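Local coordinates for putative transcriptional regulator, IclR family (Arthrobacter aurescens, PDB 3OBF), which probably binds DNA and regulates transcription, this chain being its C-terminal, GAF-like domain, likely the effector-binding part, without the DNA-binding domain, at residues A[125-128]-A[134-137]; A[25-28]-A[33-36]; A[99-104]-A[114-119]; A[65-70]-A[136-141]; A[15-20]-A[38-43]. All blocks are in the same frame, centred on the assembly; numbering follows the deposited sequence.

In the fold
The five contacts run from the middle of a GAF-like domain to its surface. The centre of contact 4 lies about 4 Å from the centre of the chain; it is fully buried, van der Waals packing of helix 62-69 on strand 135-144. Contacts 1 and 2 are hairpins of the same antiparallel sheet, their inner strands being neighbours; both rest on backbone hydrogen bonds, but contact 2 is buried and contact 1 only partly. Contact 5 pins helix 3-20 to the end of strand 34-40, which contact 2 also uses, through van der Waals touches and a weakly held water bridge. Contact 3, a surface salt bridge, is the one contact that depends on charge; Q65 of the contact 4 helix holds its arginine.

Contact 1: residues A[125-128]-A[134-137]; sequences ASPV and NMVA
V128 and A137 face each other as an antiparallel hydrogen-bonded pair in the hairpin of strands 121-129 and 135-144, with a classic beta bulge that sets both V136 and A137 opposite V128. V128 N donates to A137 O at 2.8 Å. The return bond, V136 N to V128 O at 2.9 Å, is straighter, with an N-H...O angle of 166°. The extra residue of the bulge thus splits the two bonds of V128 between two partners. On the face carrying V128 and A137, their CB atoms lie 4.0 Å apart. V128 CG1, turned away from its own backbone N (chi1 169°), meets V136 CG2 at 3.9 Å, the two side chains crossing at about a right angle. P127 contributes on its own flank: the selenomethionine M135 bends at its selenium so that CE comes 3.7 Å from P127 CB, while M135 CG and SE border the same carbon. V66 of helix 62-69 and M106 of helix 92-108 touch both P127 and M135. The polar bonding between the segments is therefore all main-chain, and the side chains add apolar packing to a bulged strand pair.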
# COMPACT_ATOMS: atom_id res chain seq x y z
N ALA A 125 1.49 -2.89 2.24
CA ALA A 125 1.99 -1.79 1.42
C ALA A 125 2.95 -0.91 2.24
O ALA A 125 2.77 -0.75 3.46
CB ALA A 125 0.83 -0.97 0.88
N SER A 126 3.88 -0.28 1.55
CA SER A 126 4.92 0.57 2.16
C SER A 126 5.14 1.86 1.36
O SER A 126 4.96 1.85 0.15
CB SER A 126 6.25 -0.19 2.25
OG SER A 126 6.09 -1.33 3.08
N PRO A 127 5.52 2.96 2.04
CA PRO A 127 5.62 4.25 1.34
C PRO A 127 6.96 4.43 0.63
O PRO A 127 7.95 3.84 1.05
CB PRO A 127 5.42 5.29 2.47
CG PRO A 127 5.95 4.54 3.74
CD PRO A 127 5.63 3.09 3.51
N VAL A 128 6.97 5.20 -0.45
CA VAL A 128 8.16 5.53 -1.20
C VAL A 128 8.27 7.02 -1.07
O VAL A 128 7.25 7.71 -1.18
CB VAL A 128 7.99 5.14 -2.70
CG1 VAL A 128 9.13 5.74 -3.56
CG2 VAL A 128 7.95 3.62 -2.84
N ASN A 134 8.78 13.96 0.49
CA ASN A 134 7.39 13.80 0.11
C ASN A 134 7.15 12.34 -0.14
O ASN A 134 7.96 11.65 -0.80
CB ASN A 134 7.02 14.57 -1.17
CG ASN A 134 7.27 16.06 -1.05
OD1 ASN A 134 6.93 16.68 -0.04
ND2 ASN A 134 7.90 16.64 -2.08
N MSE A 135 6.04 11.84 0.36
CA MSE A 135 5.63 10.52 -0.00
C MSE A 135 5.09 10.57 -1.43
O MSE A 135 4.16 11.30 -1.71
CB MSE A 135 4.57 9.97 0.95
CG MSE A 135 4.31 8.45 0.70
SE MSE A 135 2.74 7.89 1.67
CE MSE A 135 3.40 8.16 3.52
N VAL A 136 5.65 9.77 -2.33
CA VAL A 136 5.31 9.89 -3.76
C VAL A 136 4.64 8.67 -4.35
O VAL A 136 4.06 8.75 -5.43
CB VAL A 136 6.54 10.29 -4.63
CG1 VAL A 136 7.00 11.70 -4.22
CG2 VAL A 136 7.65 9.27 -4.50
N ALA A 137 4.69 7.55 -3.64
CA ALA A 137 4.14 6.33 -4.16
C ALA A 137 4.13 5.34 -3.03
O ALA A 137 4.62 5.63 -1.94
CB ALA A 137 5.00 5.80 -5.33

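Contact 2: residues A[25-28]-A[33-36]; sequences ALMV and ESMC
The flat peptide group joining M35 to C36 has the methyl of M27 over one face: M27 CE stands 3.5 Å from C36 N and about as far from the carbonyl carbon of M35. At the edge of that group, V28 N lies in the plane of the M35 carbonyl and donates to M35 O at 2.9 Å. These residues belong to the beta hairpin of strands 24-29 and 34-40 within the six-stranded antiparallel sheet of the GAF-like domain. V28 and M35 form a hydrogen-bonded pair, and M35 N to V28 O at 2.8 Å completes it. M27 and C36 are the non-hydrogen-bonded pair next to it. The side chain of the selenomethionine M27 leaves beside its backbone N and folds back at both later torsions (chi2 -61°, chi3 -73°), which lays the selenium across C36, with M27 SE 3.7 Å from C36 CB. S34 OG approaches M27 CB from the same face, but is hydrogen-bonded with S63 OG of helix 62-69, whose F67 also packs on M27. On the other face V28 and M35 touch loosely, and M35 stretches out past CG away from its neighbour. Further along, C36 SG, anti to its own backbone N, rests 3.9 Å from A25 CB.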
# COMPACT_ATOMS: atom_id res chain seq x y z
N ALA A 25 3.25 -4.28 -6.93
CA ALA A 25 2.63 -3.17 -7.63
C ALA A 25 3.13 -1.86 -7.09
O ALA A 25 3.40 -1.75 -5.90
CB ALA A 25 1.12 -3.23 -7.49
N LEU A 26 3.24 -0.87 -7.97
CA LEU A 26 3.54 0.47 -7.58
C LEU A 26 2.21 1.24 -7.63
O LEU A 26 1.54 1.30 -8.67
CB LEU A 26 4.57 1.09 -8.53
CG LEU A 26 5.03 2.53 -8.18
CD1 LEU A 26 5.99 2.51 -6.97
CD2 LEU A 26 5.72 3.25 -9.36
N MSE A 27 1.85 1.84 -6.49
CA MSE A 27 0.64 2.62 -6.37
C MSE A 27 0.96 4.12 -6.31
O MSE A 27 2.00 4.53 -5.76
CB MSE A 27 -0.14 2.22 -5.12
CG MSE A 27 -0.18 0.75 -4.85
SE MSE A 27 -1.05 -0.26 -6.31
CE MSE A 27 -2.88 0.26 -5.99
N VAL A 28 0.06 4.93 -6.88
CA VAL A 28 0.08 6.38 -6.69
C VAL A 28 -1.26 6.87 -6.12
O VAL A 28 -2.29 6.21 -6.25
CB VAL A 28 0.45 7.17 -7.96
CG1 VAL A 28 1.87 6.79 -8.43
CG2 VAL A 28 -0.63 6.98 -9.06
N GLU A 33 -8.04 8.23 -3.91
CA GLU A 33 -7.90 6.88 -4.46
C GLU A 33 -6.46 6.48 -4.64
O GLU A 33 -5.60 7.29 -5.04
CB GLU A 33 -8.49 6.73 -5.86
CG GLU A 33 -9.92 7.03 -6.08
CD GLU A 33 -10.21 7.05 -7.56
OE1 GLU A 33 -9.43 7.69 -8.29
OE2 GLU A 33 -11.18 6.42 -8.01
N SER A 34 -6.21 5.20 -4.39
CA SER A 34 -4.93 4.64 -4.69
C SER A 34 -5.03 3.93 -6.04
O SER A 34 -6.00 3.23 -6.30
CB SER A 34 -4.52 3.70 -3.57
OG SER A 34 -3.23 3.26 -3.83
N MSE A 35 -4.05 4.15 -6.92
CA MSE A 35 -4.13 3.58 -8.27
C MSE A 35 -2.89 2.79 -8.62
O MSE A 35 -1.77 3.24 -8.38
CB MSE A 35 -4.40 4.66 -9.34
CG MSE A 35 -4.72 4.10 -10.72
SE MSE A 35 -5.03 5.53 -12.00
CE MSE A 35 -5.93 4.61 -13.44
N CYS A 36 -3.10 1.62 -9.22
CA CYS A 36 -1.98 0.81 -9.66
C CYS A 36 -1.43 1.32 -11.02
O CYS A 36 -2.14 1.38 -12.02
CB CYS A 36 -2.36 -0.67 -9.72
SG CYS A 36 -0.98 -1.64 -10.40

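Contact 3: residues A[99-104]-A[114-119]; sequences LLRLKE and FGETSI
R101 meets E116 end-on in a two-pronged salt bridge, each terminal nitrogen of the arginine taking one carboxylate oxygen. R101 NH2 donates to E116 OE2 at 2.8 Å and R101 NH1 to E116 OE1 at 3.0 Å. The flat groups are not coplanar: guanidinium and carboxylate are turned 44° against each other, and NH1 uses the syn lone pair of OE1. Both side chains are extended and approach from opposite directions. With CG anti to the backbone N (chi1 -160°), the stretched chain of R101 carries its guanidinium well out from the helix. The nearest CA atoms of the two segments, those of R101 and F114, remain 13.2 Å apart. The backbone N of F114 binds the anti lone pair of E116 OE2 at 3.0 Å in an almost straight bond, and this second donor probably favours the charged carboxylate and fixes its rotation. Further out, R101 NE is held by Q65 OE1 and R101 NH2 also reaches V112 O, while N113 OD1 receives the backbone N of E116. L60 lies against both side chains. The bridge thus ties helix 92-108 to the loop between strands 111-114 and 121-129, beside the outermost strand 111-114, with helix 62-69 supplying Q65 to position the arginine.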
# COMPACT_ATOMS: atom_id res chain seq x y z
N LEU A 99 -6.91 6.20 12.71
CA LEU A 99 -5.79 7.14 12.75
C LEU A 99 -4.57 6.56 13.47
O LEU A 99 -3.44 6.80 13.03
CB LEU A 99 -6.20 8.47 13.40
CG LEU A 99 -7.05 9.40 12.52
CD1 LEU A 99 -7.65 10.63 13.29
CD2 LEU A 99 -6.29 9.89 11.31
N LEU A 100 -4.80 5.83 14.56
CA LEU A 100 -3.72 5.15 15.29
C LEU A 100 -3.15 4.04 14.44
O LEU A 100 -1.94 3.85 14.38
CB LEU A 100 -4.23 4.58 16.63
CG LEU A 100 -3.32 3.70 17.52
CD1 LEU A 100 -1.91 4.29 17.74
CD2 LEU A 100 -3.96 3.44 18.88
N ARG A 101 -4.04 3.33 13.74
CA ARG A 101 -3.63 2.26 12.83
C ARG A 101 -2.68 2.81 11.73
O ARG A 101 -1.74 2.14 11.32
CB ARG A 101 -4.86 1.59 12.25
CG ARG A 101 -4.63 0.22 11.70
CD ARG A 101 -5.72 -0.11 10.67
NE ARG A 101 -5.36 -1.31 9.90
CZ ARG A 101 -5.93 -2.50 10.02
NH1 ARG A 101 -6.92 -2.70 10.88
NH2 ARG A 101 -5.51 -3.50 9.26
N LEU A 102 -2.93 4.04 11.31
CA LEU A 102 -2.06 4.74 10.37
C LEU A 102 -0.67 4.97 10.97
O LEU A 102 0.35 4.58 10.37
CB LEU A 102 -2.71 6.05 9.89
CG LEU A 102 -4.04 5.95 9.12
CD1 LEU A 102 -4.37 7.28 8.51
CD2 LEU A 102 -4.01 4.82 8.03
N LYS A 103 -0.62 5.56 12.15
CA LYS A 103 0.66 5.83 12.81
C LYS A 103 1.44 4.53 13.05
O LYS A 103 2.65 4.50 12.86
CB LYS A 103 0.48 6.60 14.13
CG LYS A 103 0.31 8.12 13.95
CD LYS A 103 -0.18 8.77 15.27
CE LYS A 103 -0.82 10.12 15.01
NZ LYS A 103 -2.04 10.25 15.84
N GLU A 104 0.74 3.47 13.45
CA GLU A 104 1.40 2.19 13.69
C GLU A 104 2.04 1.63 12.42
O GLU A 104 3.08 0.99 12.47
CB GLU A 104 0.45 1.19 14.33
CG GLU A 104 0.11 1.61 15.79
CD GLU A 104 -0.83 0.65 16.50
OE1 GLU A 104 -1.68 0.03 15.82
OE2 GLU A 104 -0.70 0.51 17.74
N PHE A 114 -5.67 -7.64 6.29
CA PHE A 114 -5.68 -9.09 6.45
C PHE A 114 -7.10 -9.60 6.22
O PHE A 114 -7.79 -9.85 7.16
CB PHE A 114 -5.20 -9.47 7.87
CG PHE A 114 -4.92 -10.96 8.06
CD1 PHE A 114 -3.97 -11.62 7.28
CD2 PHE A 114 -5.59 -11.68 9.03
CE1 PHE A 114 -3.69 -12.98 7.45
CE2 PHE A 114 -5.33 -13.05 9.22
CZ PHE A 114 -4.38 -13.70 8.42
N GLY A 115 -7.54 -9.71 4.97
CA GLY A 115 -8.94 -10.08 4.64
C GLY A 115 -9.98 -9.08 5.12
O GLY A 115 -11.15 -9.44 5.37
N GLU A 116 -9.57 -7.82 5.25
CA GLU A 116 -10.39 -6.80 5.87
C GLU A 116 -11.21 -5.92 4.91
O GLU A 116 -12.09 -5.18 5.36
CB GLU A 116 -9.53 -5.94 6.80
CG GLU A 116 -8.94 -6.68 7.99
CD GLU A 116 -7.97 -5.81 8.77
OE1 GLU A 116 -8.43 -5.01 9.61
OE2 GLU A 116 -6.74 -5.91 8.52
N THR A 117 -10.93 -5.98 3.61
CA THR A 117 -11.79 -5.35 2.60
C THR A 117 -12.52 -6.42 1.80
O THR A 117 -13.58 -6.17 1.22
CB THR A 117 -10.99 -4.45 1.65
OG1 THR A 117 -10.04 -5.24 0.93
CG2 THR A 117 -10.25 -3.39 2.42
N SER A 118 -11.93 -7.60 1.77
CA SER A 118 -12.45 -8.75 1.05
C SER A 118 -11.90 -10.00 1.77
O SER A 118 -10.67 -10.11 1.97
CB SER A 118 -11.98 -8.69 -0.42
OG SER A 118 -12.25 -9.92 -1.09
N ILE A 119 -12.79 -10.91 2.19
CA ILE A 119 -12.40 -12.10 2.99
C ILE A 119 -11.37 -13.02 2.32
O ILE A 119 -10.72 -13.84 2.99
CB ILE A 119 -13.63 -12.96 3.44
CG1 ILE A 119 -14.62 -13.13 2.27
CG2 ILE A 119 -14.30 -12.35 4.69
CD1 ILE A 119 -15.75 -14.14 2.53

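Contact 4: residues A[65-70]-A[136-141]; sequences QVFLAS and VASVLI
V66 and S138 mark the closest backbone approach, 7.2 Å between CA atoms, where helix 65-69 runs roughly antiparallel over strand 136-141 with the axes 9.0 Å apart at 152°. V66 CG1 drops from the helix onto the strand and touches S138 CB at 3.6 Å; S138 points its CB toward the helix from the face of the sheet that the helix covers. Of the two helix residues, F67 buries more surface. Its ring, beginning beside the backbone N (chi1 -67°), reaches the strand with its far end. F67 CZ lies 3.5 Å from S138 N and F67 CE1 3.7 Å from A137 C, so the ring meets the peptide link between A137 and S138 obliquely, while A137 CA sits in the ring plane at its edge. S138 OG rests about 4.0 Å from both CZ and CE2 of F67, placing the hydroxyl next to an apolar ring. Across these two segments the contact is therefore van der Waals packing: with A137 directing its methyl away and S138 being small, the ring reaches the main chain. Three residues on, S70 returns to F67, whose carbonyl accepts from both S70 N and S70 OG; S70 OG lies 2.6 Å from F67 O. Beyond the two segments, F67 also meets the ring of W29 in strand 24-29, with the planes about 20° apart. V66 leans the other way, on A125 of strand 121-129, so helix 62-69 straddles strand 135-144 and both of its neighbours in the antiparallel sheet.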
# COMPACT_ATOMS: atom_id res chain seq x y z
N GLN A 65 -4.16 2.97 3.28
CA GLN A 65 -3.65 3.30 4.62
C GLN A 65 -2.34 4.08 4.53
O GLN A 65 -2.18 5.12 5.20
CB GLN A 65 -3.41 2.04 5.46
CG GLN A 65 -4.69 1.33 5.96
CD GLN A 65 -4.37 0.03 6.71
OE1 GLN A 65 -3.71 0.04 7.76
NE2 GLN A 65 -4.82 -1.10 6.16
N VAL A 66 -1.42 3.57 3.70
CA VAL A 66 -0.10 4.20 3.52
C VAL A 66 -0.24 5.67 3.08
O VAL A 66 0.35 6.57 3.69
CB VAL A 66 0.71 3.39 2.49
CG1 VAL A 66 1.93 4.13 2.03
CG2 VAL A 66 1.08 2.08 3.09
N PHE A 67 -1.04 5.91 2.04
CA PHE A 67 -1.23 7.28 1.60
C PHE A 67 -1.95 8.17 2.61
O PHE A 67 -1.60 9.34 2.77
CB PHE A 67 -1.95 7.33 0.24
CG PHE A 67 -1.13 6.80 -0.87
CD1 PHE A 67 0.11 7.36 -1.17
CD2 PHE A 67 -1.59 5.72 -1.63
CE1 PHE A 67 0.90 6.86 -2.21
CE2 PHE A 67 -0.80 5.22 -2.69
CZ PHE A 67 0.45 5.80 -2.98
N LEU A 68 -2.95 7.66 3.30
CA LEU A 68 -3.63 8.49 4.29
C LEU A 68 -2.71 8.86 5.48
O LEU A 68 -2.92 9.89 6.12
CB LEU A 68 -4.92 7.81 4.73
CG LEU A 68 -6.05 7.75 3.68
CD1 LEU A 68 -7.27 7.04 4.26
CD2 LEU A 68 -6.45 9.12 3.23
N ALA A 69 -1.70 8.04 5.76
CA ALA A 69 -0.65 8.42 6.72
C ALA A 69 0.10 9.69 6.31
O ALA A 69 0.61 10.41 7.16
CB ALA A 69 0.33 7.25 6.96
N SER A 70 0.12 9.99 5.01
CA SER A 70 0.77 11.21 4.54
C SER A 70 -0.13 12.44 4.61
O SER A 70 0.36 13.56 4.45
CB SER A 70 1.27 11.07 3.09
OG SER A 70 0.18 11.19 2.18
N VAL A 136 5.65 9.77 -2.33
CA VAL A 136 5.31 9.89 -3.76
C VAL A 136 4.64 8.67 -4.35
O VAL A 136 4.06 8.75 -5.43
CB VAL A 136 6.54 10.29 -4.63
CG1 VAL A 136 7.00 11.70 -4.22
CG2 VAL A 136 7.65 9.27 -4.50
N ALA A 137 4.69 7.55 -3.64
CA ALA A 137 4.14 6.33 -4.16
C ALA A 137 4.13 5.34 -3.03
O ALA A 137 4.62 5.63 -1.94
CB ALA A 137 5.00 5.80 -5.33
N SER A 138 3.58 4.17 -3.28
CA SER A 138 3.81 3.08 -2.38
C SER A 138 3.94 1.77 -3.11
O SER A 138 3.46 1.61 -4.23
CB SER A 138 2.74 3.03 -1.30
OG SER A 138 1.67 2.25 -1.66
N VAL A 139 4.64 0.82 -2.49
CA VAL A 139 4.71 -0.53 -3.04
C VAL A 139 3.66 -1.41 -2.35
O VAL A 139 3.52 -1.37 -1.12
CB VAL A 139 6.12 -1.10 -2.83
CG1 VAL A 139 6.18 -2.62 -3.29
CG2 VAL A 139 7.17 -0.21 -3.58
N LEU A 140 2.91 -2.17 -3.15
CA LEU A 140 1.86 -3.05 -2.67
C LEU A 140 2.17 -4.51 -3.03
O LEU A 140 2.59 -4.80 -4.16
CB LEU A 140 0.50 -2.64 -3.27
CG LEU A 140 -0.75 -3.55 -3.15
CD1 LEU A 140 -1.20 -3.70 -1.70
CD2 LEU A 140 -1.94 -3.10 -4.07
N ILE A 141 1.98 -5.42 -2.07
CA ILE A 141 1.95 -6.84 -2.33
C ILE A 141 0.54 -7.31 -2.00
O ILE A 141 0.19 -7.44 -0.82
CB ILE A 141 3.01 -7.67 -1.52
CG1 ILE A 141 4.46 -7.16 -1.75
CG2 ILE A 141 2.90 -9.18 -1.89
CD1 ILE A 141 5.52 -7.87 -0.87

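Contact 5: residues A[15-20]-A[38-43]; sequences ELTERT and EQIPSR
T17 projects from helix 3-20 onto the end of strand 34-40, meeting I40 first and then the turn beyond it. Its CB lies 3.8 Å from I40 CG2. From there the branch divides. OG1, set beside the backbone N (chi1 -74°), passes 3.6 Å from I40 CB without bonding to this strand; it is hydrogen-bonded with E22 O in the link after the helix and with S24 OG at the start of strand 24-29. CG2 takes the other direction, lodging 3.3 Å from P41 O and 3.8 Å from I40 CG2. The side chains of T17 and I40 cross obliquely, and I40, whose far end leads away from T17, continues to Y10 and L13 of the same helix. A water adds a polar link: it donates to T17 O at 2.8 Å and accepts weakly from R43 N at 3.3 Å. S42 is anchored separately, its OG bonded to G21 O and its N to T23 OG1. The threonine thus works two ways: its methyl and CB pack on I40, the methyl also lying against P41 O, while its hydroxyl is tied to the chain that follows the helix. Between these two segments the polar link runs through a water, weak on the R43 side.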
# COMPACT_ATOMS: atom_id res chain seq x y z
N GLU A 15 12.07 -8.13 -9.15
CA GLU A 15 12.83 -8.83 -8.14
C GLU A 15 11.94 -9.26 -6.97
O GLU A 15 12.09 -10.35 -6.42
CB GLU A 15 13.99 -7.91 -7.70
CG GLU A 15 14.99 -8.41 -6.59
CD GLU A 15 15.95 -7.26 -6.10
OE1 GLU A 15 15.48 -6.08 -5.88
OE2 GLU A 15 17.18 -7.51 -5.92
N LEU A 16 11.02 -8.38 -6.56
CA LEU A 16 10.19 -8.68 -5.41
C LEU A 16 9.22 -9.85 -5.67
O LEU A 16 8.98 -10.69 -4.79
CB LEU A 16 9.43 -7.43 -4.99
CG LEU A 16 8.46 -7.53 -3.80
CD1 LEU A 16 9.24 -7.90 -2.54
CD2 LEU A 16 7.62 -6.18 -3.60
N THR A 17 8.64 -9.87 -6.88
CA THR A 17 7.76 -10.94 -7.29
C THR A 17 8.50 -12.28 -7.46
O THR A 17 7.95 -13.33 -7.13
CB THR A 17 6.94 -10.53 -8.53
OG1 THR A 17 5.94 -9.61 -8.11
CG2 THR A 17 6.23 -11.73 -9.19
N GLU A 18 9.74 -12.27 -7.93
CA GLU A 18 10.48 -13.53 -7.97
C GLU A 18 10.84 -14.08 -6.58
O GLU A 18 10.96 -15.29 -6.43
CB GLU A 18 11.71 -13.50 -8.90
CG GLU A 18 12.53 -12.22 -8.85
CD GLU A 18 13.48 -12.01 -10.05
OE1 GLU A 18 13.15 -12.43 -11.20
OE2 GLU A 18 14.57 -11.40 -9.82
N ARG A 19 10.97 -13.20 -5.58
CA ARG A 19 11.29 -13.60 -4.21
C ARG A 19 10.04 -13.99 -3.35
O ARG A 19 10.12 -14.74 -2.38
CB ARG A 19 12.06 -12.47 -3.52
CG ARG A 19 13.38 -12.06 -4.21
CD ARG A 19 14.19 -13.29 -4.43
NE ARG A 19 15.59 -13.05 -4.76
CZ ARG A 19 16.58 -13.88 -4.44
NH1 ARG A 19 17.83 -13.60 -4.79
NH2 ARG A 19 16.33 -14.99 -3.75
N THR A 20 8.88 -13.46 -3.70
CA THR A 20 7.70 -13.70 -2.89
C THR A 20 6.79 -14.68 -3.58
O THR A 20 5.97 -15.32 -2.94
CB THR A 20 6.89 -12.41 -2.66
OG1 THR A 20 6.44 -11.92 -3.92
CG2 THR A 20 7.74 -11.36 -1.95
N GLU A 38 1.95 0.37 -12.10
CA GLU A 38 2.96 -0.57 -12.56
C GLU A 38 2.88 -1.81 -11.69
O GLU A 38 2.84 -1.71 -10.46
CB GLU A 38 4.36 0.05 -12.45
CG GLU A 38 5.42 -0.64 -13.30
CD GLU A 38 6.66 0.24 -13.46
OE1 GLU A 38 6.94 0.64 -14.61
OE2 GLU A 38 7.35 0.55 -12.43
N GLN A 39 2.86 -2.99 -12.31
CA GLN A 39 2.76 -4.23 -11.56
C GLN A 39 3.37 -5.44 -12.27
O GLN A 39 3.48 -5.47 -13.50
CB GLN A 39 1.29 -4.48 -11.14
CG GLN A 39 0.38 -4.89 -12.30
CD GLN A 39 0.16 -6.39 -12.34
OE1 GLN A 39 0.79 -7.08 -13.14
NE2 GLN A 39 -0.73 -6.91 -11.48
N ILE A 40 3.78 -6.44 -11.48
CA ILE A 40 4.31 -7.71 -11.97
C ILE A 40 3.36 -8.77 -11.45
O ILE A 40 3.11 -8.82 -10.26
CB ILE A 40 5.68 -8.04 -11.36
CG1 ILE A 40 6.62 -6.84 -11.34
CG2 ILE A 40 6.33 -9.33 -12.07
CD1 ILE A 40 7.11 -6.47 -12.73
N PRO A 41 2.84 -9.64 -12.31
CA PRO A 41 1.89 -10.63 -11.75
C PRO A 41 2.57 -11.80 -10.99
O PRO A 41 3.70 -12.18 -11.33
CB PRO A 41 1.15 -11.16 -13.00
CG PRO A 41 2.24 -11.12 -14.11
CD PRO A 41 2.96 -9.73 -13.78
N SER A 42 1.88 -12.33 -9.98
CA SER A 42 2.23 -13.58 -9.32
C SER A 42 2.47 -14.68 -10.37
O SER A 42 1.79 -14.73 -11.39
CB SER A 42 1.07 -14.01 -8.42
OG SER A 42 1.32 -15.28 -7.83
N ARG A 43 3.44 -15.56 -10.11
CA ARG A 43 3.72 -16.70 -11.01
C ARG A 43 2.61 -17.74 -10.89
O ARG A 43 2.57 -18.72 -11.63
CB ARG A 43 5.06 -17.37 -10.70
CG ARG A 43 5.06 -18.04 -9.33
CD ARG A 43 6.38 -18.70 -8.98
NE ARG A 43 6.27 -19.30 -7.66
CZ ARG A 43 5.73 -20.49 -7.42
NH1 ARG A 43 5.26 -21.24 -8.43
NH2 ARG A 43 5.66 -20.94 -6.17
O HOH W 1 6.43 -15.02 -8.82